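Side-chain contacts in peroxidase (PDB 6QZO), which probably uses peroxide to oxidise dyes and other substrates at a bound heme b, as other DyP-type peroxidases do: residues S63-R66 against L67-W71; L109-A113 against G114-R118; G369-A372 against G373-V376; A149-R152 against T153-A156. All blocks are in the same frame, centred on the assembly; numbering follows the deposited sequence.

Interaction 1: residues S63-R66 against L67-W71; sequences SVER and LLRVW
Arg69 and Glu65 lie side by side one helical turn apart and point the same way, and Arg69 can be traced from its root to its tip. Its CB rests against two backbone oxygens, those of Glu65 and Arg66. CG sits beside the backbone N, anti to the carbonyl carbon (chi1 -78°), which turns the chain back over the preceding turn and brings Arg69 CG 3.4 Å from Glu65 O. From CG to NE the chain is extended, with Arg69 CD 4.0 Å from Glu65 OE2. At the tip two donors share that oxygen: Arg69 NE reaches Glu65 OE2 at 2.8 Å on its anti lone pair, and Arg69 NH2 meets Glu65 OE2 at 2.9 Å from almost straight ahead. The oxygen lies only 3° out of the guanidinium plane, whereas the carboxylate is turned 32° against it. This is an i to i+4 salt bridge on helix 61-78 of the N-terminal ferredoxin-like domain, and Tyr375 touches both its residues. Replacing Glu65 by alanine removes the oxygen that both donors use and would probably leave the Arg69 guanidinium without its mate and freer to turn. Val64, which packs on Leu55 of strand 47-55, brings CG1 to 4.2 Å from Leu68 CD1. Arg66 crosses Val70 at about a right angle, Arg66 NE lying 3.8 Å from Val70 CG1.

Interaction 2: residues L109-A113 against G114-R118; sequences LLTAA and GLRHR
Leu110 and Leu115 are joined through the backbone in a Schellman motif that closes the C-terminal end of helix 107-113. Two backbone bonds define it: Leu115 N donates to Leu110 O at 2.7 Å, and inside that loop Gly114 N donates to Thr111 O at 3.0 Å. The second donor stands 63° out of the carbonyl plane, well off a lone pair. Gly114 makes the reversal with a positive phi of 75°; a CB there would collide with Ala113 O. Weak bonds from Arg61 on helix 61-78 reach the carbonyl oxygens of Ala113 and Gly114.

Among apolar contacts, Leu115 CD1 packs on Ala113 CB at 3.6 Å and Leu110 CB lies 4.4 Å from Leu115 CB. Leu110 CD2 also touches the backbone of Arg118, 3.8 Å from Arg118 C. Leu380 of helix 378-381 touches Leu110, Leu115 and Arg118, tying the helix end to the C-terminal tail, where Arg118 also forms a salt bridge with the terminal carboxylate of Gly383.

The polar side-chain contact is slighter. Arg116, bent at chi3 (112°), runs alongside Thr111; the threonine hydroxyl is also bonded to Pro107 O, and Arg116 NE gives Thr111 OG1 a weak hydrogen bond of 3.3 Å.

Interaction 3: residues G369-A372 against G373-V376; sequences GWSA and GEYV
Trp370 and Val376 pack together beside a type II beta turn that runs from Ser371 to Glu374, in the loop between strand 356-366 and helix 378-381. The turn is pinned by Glu374 N, which donates to Ser371 O at 2.9 Å. Gly373 takes its third position with phi 99°, where a CB would run into Ala372 O.

Packing is close at the buried end. Val376 CB stands over one face of the indole, 4.2 Å from the centroid of the Trp370 six-membered ring and 25° off its normal, a CH-pi contact. The same face meets the backbone between Tyr375 and Val376. With CG lodged between the backbone N and the carbonyl carbon (chi1 80°), the indole reaches across to the returning arm of the loop, and CD1 of Trp370 comes 3.5 Å from Glu374 O. NE1 is bonded to Glu76 of helix 61-78, and His33 meets the ring edge-to-face. An alanine at Trp370 takes away the whole indole and would probably open a gap beneath Val376 and leave Glu76 without this donor.

The turn itself is the exposed side, with Ser371, Ala372, Gly373 and Glu374 at the surface. Here polar bonds replace packing. The Glu374 chain, extended beyond CG, folds back along the turn, and Ser371 N meets Glu374 OE1 at 3.2 Å from above the carboxylate plane. A water bridges the two side chains, 2.8 Å from Ser371 OG and donating to Glu374 OE1 at 2.7 Å.

Interaction 4: residues A149-R152 against T153-A156; sequences ADDR and TTLA
Asp151 and Thr154 cross at about a right angle, the aspartate lying over the first turn of helix 152-165 as its N-cap. With CG anti to the backbone N (chi1 -171°), the carboxylate swings over the opening amides. Asp151 OD1 accepts Thr154 N at 3.1 Å on its anti lone pair, in a nearly straight bond, and Thr153 N at 3.0 Å in a weak, bent one. The other oxygen, OD2, takes Ser182 N of the second subunit, while Arg181 of that subunit forms a salt bridge with OD1; the helix start and this arginine together would be expected to keep the buried carboxylate ionised. The Thr154 hydroxyl turns to Val95 O as its main partner.

Arg152 runs along the first turn of the helix. Bent at chi2 (62°), it passes slantwise over Leu155, Arg152 CD lying 4.1 Å from Leu155 CD2, and brings Arg152 NH1 to 3.7 Å from Ala156 CB. NH1 also makes a long, weak ion pair with Asp313 of the second subunit. The guanidinium turns an edge to the Ala156 amide, whose N is bonded to Arg152 O at 2.9 Å. Phe179 of the second subunit packs on Arg152 and Thr153. Ala149, last residue of strand 143-149, points its CB at the helix, 4.5 Å from Leu155 CD1. The cap thus sits where the strand of the N-terminal antiparallel sheet hands over to helix 152-165, against the other subunit.

Along the chain the order is interaction 1, 2, 4, 3. Interactions 1, 2 and 4 belong to the N-terminal half, on helix 61-78, at the C-terminal end of helix 107-113 and at the start of helix 152-165, beside the sheet that includes strands 47-55 and 143-149; interaction 3 comes from the loop near the C-terminus. Even so, interaction 3 packs against helix 61-78, its centre about 13 Å from that of interaction 1, with Tyr375 OH 3.3 Å from Glu65 CG. Interaction 2 touches interaction 1 through Leu109 and Val64. The C-terminal tail is thus folded back on the N-terminal domain. Interaction 4 stands apart, about 24 Å between centres from interaction 1, and alone meets the second subunit.

Interaction 1: residues S63-R66 against L67-W71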
loop_
_atom_site.group_PDB
_atom_site.type_symbol
_atom_site.label_atom_id
_atom_site.label_comp_id
_atom_site.label_asym_id
_atom_site.label_seq_id
_atom_site.Cartn_x
_atom_site.Cartn_y
_atom_site.Cartn_z
ATOM N N SER A 63 -2.836 -12.633 30.979
ATOM C CA SER A 63 -3.045 -11.636 29.897
ATOM C C SER A 63 -2.457 -12.169 28.596
ATOM O O SER A 63 -3.170 -12.191 27.581
ATOM C CB SER A 63 -2.409 -10.311 30.223
ATOM O OG SER A 63 -3.042 -9.737 31.344
ATOM N N VAL A 64 -1.179 -12.535 28.632
ATOM C CA VAL A 64 -0.429 -12.970 27.421
ATOM C C VAL A 64 -1.126 -14.211 26.869
ATOM O O VAL A 64 -1.373 -14.262 25.638
ATOM C CB VAL A 64 1.053 -13.224 27.742
ATOM C CG1 VAL A 64 1.829 -13.748 26.538
ATOM C CG2 VAL A 64 1.703 -11.966 28.302
ATOM N N GLU A 65 -1.473 -15.152 27.753
ATOM C CA GLU A 65 -2.134 -16.407 27.332
ATOM C C GLU A 65 -3.454 -16.099 26.622
ATOM O O GLU A 65 -3.647 -16.606 25.499
ATOM C CB GLU A 65 -2.429 -17.313 28.516
ATOM C CG GLU A 65 -2.885 -18.675 28.026
ATOM C CD GLU A 65 -3.257 -19.629 29.134
ATOM O OE1 GLU A 65 -2.601 -19.601 30.194
ATOM O OE2 GLU A 65 -4.197 -20.400 28.918
ATOM N N ARG A 66 -4.324 -15.326 27.273
ATOM C CA ARG A 66 -5.634 -14.902 26.706
ATOM C C ARG A 66 -5.413 -14.297 25.309
ATOM O O ARG A 66 -6.088 -14.728 24.353
ATOM C CB ARG A 66 -6.325 -13.905 27.645
ATOM C CG ARG A 66 -7.722 -13.493 27.207
ATOM C CD ARG A 66 -8.736 -14.634 27.233
ATOM N NE ARG A 66 -10.012 -14.233 26.639
ATOM C CZ ARG A 66 -11.178 -14.854 26.835
ATOM N NH1 ARG A 66 -11.253 -15.909 27.630
ATOM N NH2 ARG A 66 -12.275 -14.418 26.235
ATOM N N LEU A 67 -4.483 -13.356 25.190
ATOM C CA LEU A 67 -4.175 -12.657 23.918
ATOM C C LEU A 67 -3.850 -13.676 22.815
ATOM O O LEU A 67 -4.432 -13.585 21.731
ATOM C CB LEU A 67 -2.984 -11.727 24.150
ATOM C CG LEU A 67 -2.535 -10.950 22.924
ATOM C CD1 LEU A 67 -3.683 -10.138 22.347
ATOM C CD2 LEU A 67 -1.363 -10.030 23.267
ATOM N N LEU A 68 -2.928 -14.597 23.086
ATOM C CA LEU A 68 -2.503 -15.653 22.122
ATOM C C LEU A 68 -3.680 -16.559 21.766
ATOM O O LEU A 68 -3.727 -17.057 20.622
ATOM C CB LEU A 68 -1.366 -16.479 22.732
ATOM C CG LEU A 68 -0.080 -15.715 23.006
ATOM C CD1 LEU A 68 0.952 -16.636 23.645
ATOM C CD2 LEU A 68 0.464 -15.082 21.723
ATOM N N ARG A 69 -4.569 -16.802 22.723
ATOM C CA ARG A 69 -5.723 -17.713 22.518
ATOM C C ARG A 69 -6.768 -17.026 21.639
ATOM O O ARG A 69 -7.272 -17.698 20.734
ATOM C CB ARG A 69 -6.343 -18.134 23.844
ATOM C CG ARG A 69 -5.578 -19.219 24.601
ATOM C CD ARG A 69 -6.474 -19.606 25.759
ATOM N NE ARG A 69 -5.900 -20.537 26.713
ATOM C CZ ARG A 69 -6.201 -21.829 26.806
ATOM N NH1 ARG A 69 -7.041 -22.408 25.963
ATOM N NH2 ARG A 69 -5.600 -22.575 27.715
ATOM N N VAL A 70 -7.107 -15.759 21.902
ATOM C CA VAL A 70 -8.099 -15.024 21.055
ATOM C C VAL A 70 -7.516 -14.864 19.638
ATOM O O VAL A 70 -8.270 -15.026 18.670
ATOM C CB VAL A 70 -8.561 -13.682 21.657
ATOM C CG1 VAL A 70 -9.327 -13.897 22.954
ATOM C CG2 VAL A 70 -7.417 -12.708 21.875
ATOM N N TRP A 71 -6.214 -14.612 19.524
ATOM C CA TRP A 71 -5.531 -14.466 18.210
ATOM C C TRP A 71 -5.571 -15.793 17.446
ATOM O O TRP A 71 -5.783 -15.767 16.226
ATOM C CB TRP A 71 -4.100 -13.975 18.381
ATOM C CG TRP A 71 -3.974 -12.487 18.469
ATOM C CD1 TRP A 71 -4.922 -11.544 18.189
ATOM C CD2 TRP A 71 -2.780 -11.767 18.825
ATOM N NE1 TRP A 71 -4.402 -10.298 18.379
ATOM C CE2 TRP A 71 -3.092 -10.397 18.759
ATOM C CE3 TRP A 71 -1.497 -12.148 19.219
ATOM C CZ2 TRP A 71 -2.161 -9.406 19.059
ATOM C CZ3 TRP A 71 -0.579 -11.168 19.519
ATOM C CH2 TRP A 71 -0.914 -9.821 19.446
#

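Interaction 2: residues L109-A113 against G114-R118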
loop_
_atom_site.group_PDB
_atom_site.type_symbol
_atom_site.label_atom_id
_atom_site.label_comp_id
_atom_site.label_asym_id
_atom_site.label_seq_id
_atom_site.Cartn_x
_atom_site.Cartn_y
_atom_site.Cartn_z
ATOM N N LEU A 109 7.717 -9.818 26.063
ATOM C CA LEU A 109 6.585 -10.764 26.245
ATOM C C LEU A 109 6.974 -11.791 27.306
ATOM O O LEU A 109 6.156 -12.049 28.197
ATOM C CB LEU A 109 6.196 -11.458 24.942
ATOM C CG LEU A 109 4.951 -12.349 25.060
ATOM C CD1 LEU A 109 4.021 -12.197 23.860
ATOM C CD2 LEU A 109 5.344 -13.811 25.230
ATOM N N LEU A 110 8.176 -12.352 27.215
ATOM C CA LEU A 110 8.649 -13.395 28.164
ATOM C C LEU A 110 8.797 -12.775 29.553
ATOM O O LEU A 110 8.363 -13.404 30.532
ATOM C CB LEU A 110 9.961 -13.995 27.661
ATOM C CG LEU A 110 9.772 -15.168 26.707
ATOM C CD1 LEU A 110 9.316 -14.680 25.348
ATOM C CD2 LEU A 110 11.040 -15.985 26.579
ATOM N N THR A 111 9.337 -11.562 29.626
ATOM C CA THR A 111 9.440 -10.778 30.885
ATOM C C THR A 111 8.048 -10.645 31.502
ATOM O O THR A 111 7.901 -11.000 32.690
ATOM C CB THR A 111 10.081 -9.409 30.641
ATOM O OG1 THR A 111 11.378 -9.672 30.122
ATOM C CG2 THR A 111 10.199 -8.569 31.892
ATOM N N ALA A 112 7.073 -10.157 30.735
ATOM C CA ALA A 112 5.712 -9.842 31.229
ATOM C C ALA A 112 5.037 -11.124 31.730
ATOM O O ALA A 112 4.356 -11.041 32.748
ATOM C CB ALA A 112 4.904 -9.158 30.147
ATOM N N ALA A 113 5.262 -12.260 31.058
ATOM C CA ALA A 113 4.687 -13.580 31.425
ATOM C C ALA A 113 5.452 -14.228 32.589
ATOM O O ALA A 113 4.955 -15.272 33.078
ATOM C CB ALA A 113 4.691 -14.515 30.231
ATOM N N GLY A 114 6.593 -13.674 33.014
ATOM C CA GLY A 114 7.417 -14.257 34.092
ATOM C C GLY A 114 8.182 -15.470 33.599
ATOM O O GLY A 114 8.243 -16.466 34.334
ATOM N N LEU A 115 8.764 -15.381 32.397
ATOM C CA LEU A 115 9.381 -16.519 31.676
ATOM C C LEU A 115 10.742 -16.114 31.114
ATOM O O LEU A 115 11.147 -16.717 30.081
ATOM C CB LEU A 115 8.431 -16.953 30.552
ATOM C CG LEU A 115 7.080 -17.524 30.984
ATOM C CD1 LEU A 115 6.189 -17.767 29.781
ATOM C CD2 LEU A 115 7.273 -18.814 31.769
ATOM N N ARG A 116 11.428 -15.158 31.749
ATOM C CA ARG A 116 12.768 -14.695 31.275
ATOM C C ARG A 116 13.706 -15.904 31.155
ATOM O O ARG A 116 14.503 -15.963 30.214
ATOM C CB ARG A 116 13.421 -13.696 32.237
ATOM C CG ARG A 116 12.660 -12.408 32.486
ATOM C CD ARG A 116 13.485 -11.386 33.246
ATOM N NE ARG A 116 13.765 -10.288 32.331
ATOM C CZ ARG A 116 14.914 -10.098 31.672
ATOM N NH1 ARG A 116 15.978 -10.856 31.896
ATOM N NH2 ARG A 116 15.012 -9.088 30.825
ATOM N N HIS A 117 13.594 -16.845 32.096
ATOM C CA HIS A 117 14.403 -18.090 32.186
ATOM C C HIS A 117 14.158 -18.993 30.965
ATOM O O HIS A 117 14.969 -19.918 30.755
ATOM C CB HIS A 117 14.144 -18.788 33.539
ATOM C CG HIS A 117 12.717 -19.164 33.765
ATOM N ND1 HIS A 117 12.208 -20.379 33.359
ATOM C CD2 HIS A 117 11.690 -18.495 34.352
ATOM C CE1 HIS A 117 10.918 -20.432 33.663
ATOM N NE2 HIS A 117 10.576 -19.288 34.269
ATOM N N ARG A 118 13.110 -18.744 30.171
ATOM C CA ARG A 118 12.807 -19.547 28.946
ATOM C C ARG A 118 13.292 -18.820 27.687
ATOM O O ARG A 118 13.175 -19.402 26.601
ATOM C CB ARG A 118 11.314 -19.872 28.860
ATOM C CG ARG A 118 10.812 -20.729 30.017
ATOM C CD ARG A 118 11.202 -22.188 29.901
ATOM N NE ARG A 118 10.264 -23.026 30.647
ATOM C CZ ARG A 118 10.557 -23.763 31.723
ATOM N NH1 ARG A 118 11.797 -23.806 32.192
ATOM N NH2 ARG A 118 9.600 -24.458 32.324
#

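Interaction 3: residues G369-A372 against G373-V376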
loop_
_atom_site.group_PDB
_atom_site.type_symbol
_atom_site.label_atom_id
_atom_site.label_comp_id
_atom_site.label_asym_id
_atom_site.label_seq_id
_atom_site.Cartn_x
_atom_site.Cartn_y
_atom_site.Cartn_z
ATOM N N GLY A 369 4.581 -24.426 15.101
ATOM C CA GLY A 369 3.175 -24.500 14.684
ATOM C C GLY A 369 2.314 -25.161 15.753
ATOM O O GLY A 369 2.829 -25.451 16.870
ATOM N N TRP A 370 1.044 -25.380 15.411
ATOM C CA TRP A 370 0.013 -25.949 16.304
ATOM C C TRP A 370 -1.043 -26.645 15.447
ATOM O O TRP A 370 -1.054 -26.406 14.216
ATOM C CB TRP A 370 -0.567 -24.856 17.216
ATOM C CG TRP A 370 -1.609 -23.978 16.600
ATOM C CD1 TRP A 370 -2.965 -24.115 16.717
ATOM C CD2 TRP A 370 -1.392 -22.771 15.849
ATOM N NE1 TRP A 370 -3.605 -23.105 16.046
ATOM C CE2 TRP A 370 -2.669 -22.257 15.511
ATOM C CE3 TRP A 370 -0.254 -22.091 15.392
ATOM C CZ2 TRP A 370 -2.833 -21.105 14.743
ATOM C CZ3 TRP A 370 -0.417 -20.946 14.643
ATOM C CH2 TRP A 370 -1.691 -20.468 14.316
ATOM N N SER A 371 -1.840 -27.503 16.092
ATOM C CA SER A 371 -2.918 -28.324 15.487
ATOM C C SER A 371 -4.260 -27.896 16.064
ATOM O O SER A 371 -4.267 -27.225 17.113
ATOM C CB SER A 371 -2.685 -29.789 15.740
ATOM O OG SER A 371 -1.499 -30.206 15.097
ATOM N N ALA A 372 -5.342 -28.301 15.403
ATOM C CA ALA A 372 -6.732 -28.033 15.830
ATOM C C ALA A 372 -6.825 -28.272 17.340
ATOM O O ALA A 372 -6.488 -29.386 17.752
ATOM C CB ALA A 372 -7.671 -28.925 15.054
ATOM N N GLY A 373 -7.204 -27.256 18.125
ATOM C CA GLY A 373 -7.414 -27.374 19.581
ATOM C C GLY A 373 -6.233 -26.893 20.415
ATOM O O GLY A 373 -6.385 -26.786 21.627
ATOM N N GLU A 374 -5.096 -26.587 19.788
ATOM C CA GLU A 374 -3.938 -25.946 20.456
ATOM C C GLU A 374 -4.021 -24.434 20.208
ATOM O O GLU A 374 -4.962 -24.002 19.535
ATOM C CB GLU A 374 -2.639 -26.591 19.961
ATOM C CG GLU A 374 -2.551 -28.085 20.255
ATOM C CD GLU A 374 -1.315 -28.793 19.706
ATOM O OE1 GLU A 374 -0.558 -28.178 18.927
ATOM O OE2 GLU A 374 -1.058 -29.949 20.126
ATOM N N TYR A 375 -3.081 -23.663 20.748
ATOM C CA TYR A 375 -2.945 -22.205 20.490
ATOM C C TYR A 375 -1.464 -21.842 20.336
ATOM O O TYR A 375 -0.582 -22.520 20.904
ATOM C CB TYR A 375 -3.666 -21.399 21.568
ATOM C CG TYR A 375 -3.013 -21.389 22.924
ATOM C CD1 TYR A 375 -2.066 -20.434 23.253
ATOM C CD2 TYR A 375 -3.375 -22.302 23.895
ATOM C CE1 TYR A 375 -1.485 -20.393 24.507
ATOM C CE2 TYR A 375 -2.802 -22.277 25.158
ATOM C CZ TYR A 375 -1.857 -21.319 25.465
ATOM O OH TYR A 375 -1.284 -21.294 26.700
ATOM N N VAL A 376 -1.195 -20.807 19.541
ATOM C CA VAL A 376 0.184 -20.398 19.176
ATOM C C VAL A 376 0.908 -19.971 20.463
ATOM O O VAL A 376 0.357 -19.149 21.214
ATOM C CB VAL A 376 0.189 -19.302 18.100
ATOM C CG1 VAL A 376 -0.425 -18.001 18.606
ATOM C CG2 VAL A 376 1.591 -19.069 17.558
HETATM O O HOH W 1 0.635 -29.431 16.801
#

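Interaction 4: residues A149-R152 against T153-A156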
loop_
_atom_site.group_PDB
_atom_site.type_symbol
_atom_site.label_atom_id
_atom_site.label_comp_id
_atom_site.label_asym_id
_atom_site.label_seq_id
_atom_site.Cartn_x
_atom_site.Cartn_y
_atom_site.Cartn_z
ATOM N N ALA A 149 -0.776 -11.405 2.606
ATOM C CA ALA A 149 -1.900 -11.781 1.716
ATOM C C ALA A 149 -1.684 -11.252 0.297
ATOM O O ALA A 149 -0.881 -10.323 0.101
ATOM C CB ALA A 149 -3.206 -11.292 2.286
ATOM N N ASP A 150 -2.402 -11.835 -0.656
ATOM C CA ASP A 150 -2.385 -11.443 -2.087
ATOM C C ASP A 150 -3.438 -10.365 -2.351
ATOM O O ASP A 150 -3.675 -10.082 -3.539
ATOM C CB ASP A 150 -2.622 -12.660 -2.986
ATOM C CG ASP A 150 -1.362 -13.415 -3.324
ATOM O OD1 ASP A 150 -0.282 -12.770 -3.334
ATOM O OD2 ASP A 150 -1.467 -14.633 -3.575
ATOM N N ASP A 151 -4.044 -9.799 -1.304
ATOM C CA ASP A 151 -5.093 -8.751 -1.425
ATOM C C ASP A 151 -5.019 -7.783 -0.244
ATOM O O ASP A 151 -4.971 -8.243 0.889
ATOM C CB ASP A 151 -6.488 -9.366 -1.508
ATOM C CG ASP A 151 -7.542 -8.324 -1.843
ATOM O OD1 ASP A 151 -8.033 -7.663 -0.905
ATOM O OD2 ASP A 151 -7.807 -8.128 -3.058
ATOM N N ARG A 152 -5.073 -6.479 -0.524
ATOM C CA ARG A 152 -4.819 -5.383 0.440
ATOM C C ARG A 152 -6.045 -5.157 1.333
ATOM O O ARG A 152 -5.862 -4.728 2.488
ATOM C CB ARG A 152 -4.405 -4.124 -0.305
ATOM C CG ARG A 152 -3.796 -3.076 0.594
ATOM C CD ARG A 152 -2.524 -3.452 1.321
ATOM N NE ARG A 152 -2.264 -2.263 2.100
ATOM C CZ ARG A 152 -2.835 -1.917 3.268
ATOM N NH1 ARG A 152 -3.748 -2.676 3.860
ATOM N NH2 ARG A 152 -2.506 -0.762 3.814
ATOM N N THR A 153 -7.244 -5.411 0.835
ATOM C CA THR A 153 -8.493 -5.293 1.634
ATOM C C THR A 153 -8.528 -6.429 2.659
ATOM O O THR A 153 -8.828 -6.151 3.824
ATOM C CB THR A 153 -9.735 -5.271 0.736
ATOM O OG1 THR A 153 -9.593 -4.143 -0.119
ATOM C CG2 THR A 153 -11.024 -5.178 1.516
ATOM N N THR A 154 -8.228 -7.659 2.230
ATOM C CA THR A 154 -8.086 -8.851 3.113
ATOM C C THR A 154 -7.086 -8.540 4.229
ATOM O O THR A 154 -7.361 -8.871 5.404
ATOM C CB THR A 154 -7.632 -10.083 2.320
ATOM O OG1 THR A 154 -8.546 -10.329 1.244
ATOM C CG2 THR A 154 -7.535 -11.316 3.190
ATOM N N LEU A 155 -5.966 -7.916 3.868
ATOM C CA LEU A 155 -4.857 -7.605 4.807
ATOM C C LEU A 155 -5.318 -6.526 5.791
ATOM O O LEU A 155 -5.103 -6.692 7.019
ATOM C CB LEU A 155 -3.649 -7.158 3.982
ATOM C CG LEU A 155 -2.354 -6.974 4.763
ATOM C CD1 LEU A 155 -1.940 -8.278 5.340
ATOM C CD2 LEU A 155 -1.244 -6.436 3.870
ATOM N N ALA A 156 -5.925 -5.455 5.263
ATOM C CA ALA A 156 -6.450 -4.328 6.064
ATOM C C ALA A 156 -7.440 -4.883 7.087
ATOM O O ALA A 156 -7.380 -4.494 8.266
ATOM C CB ALA A 156 -7.103 -3.310 5.177
#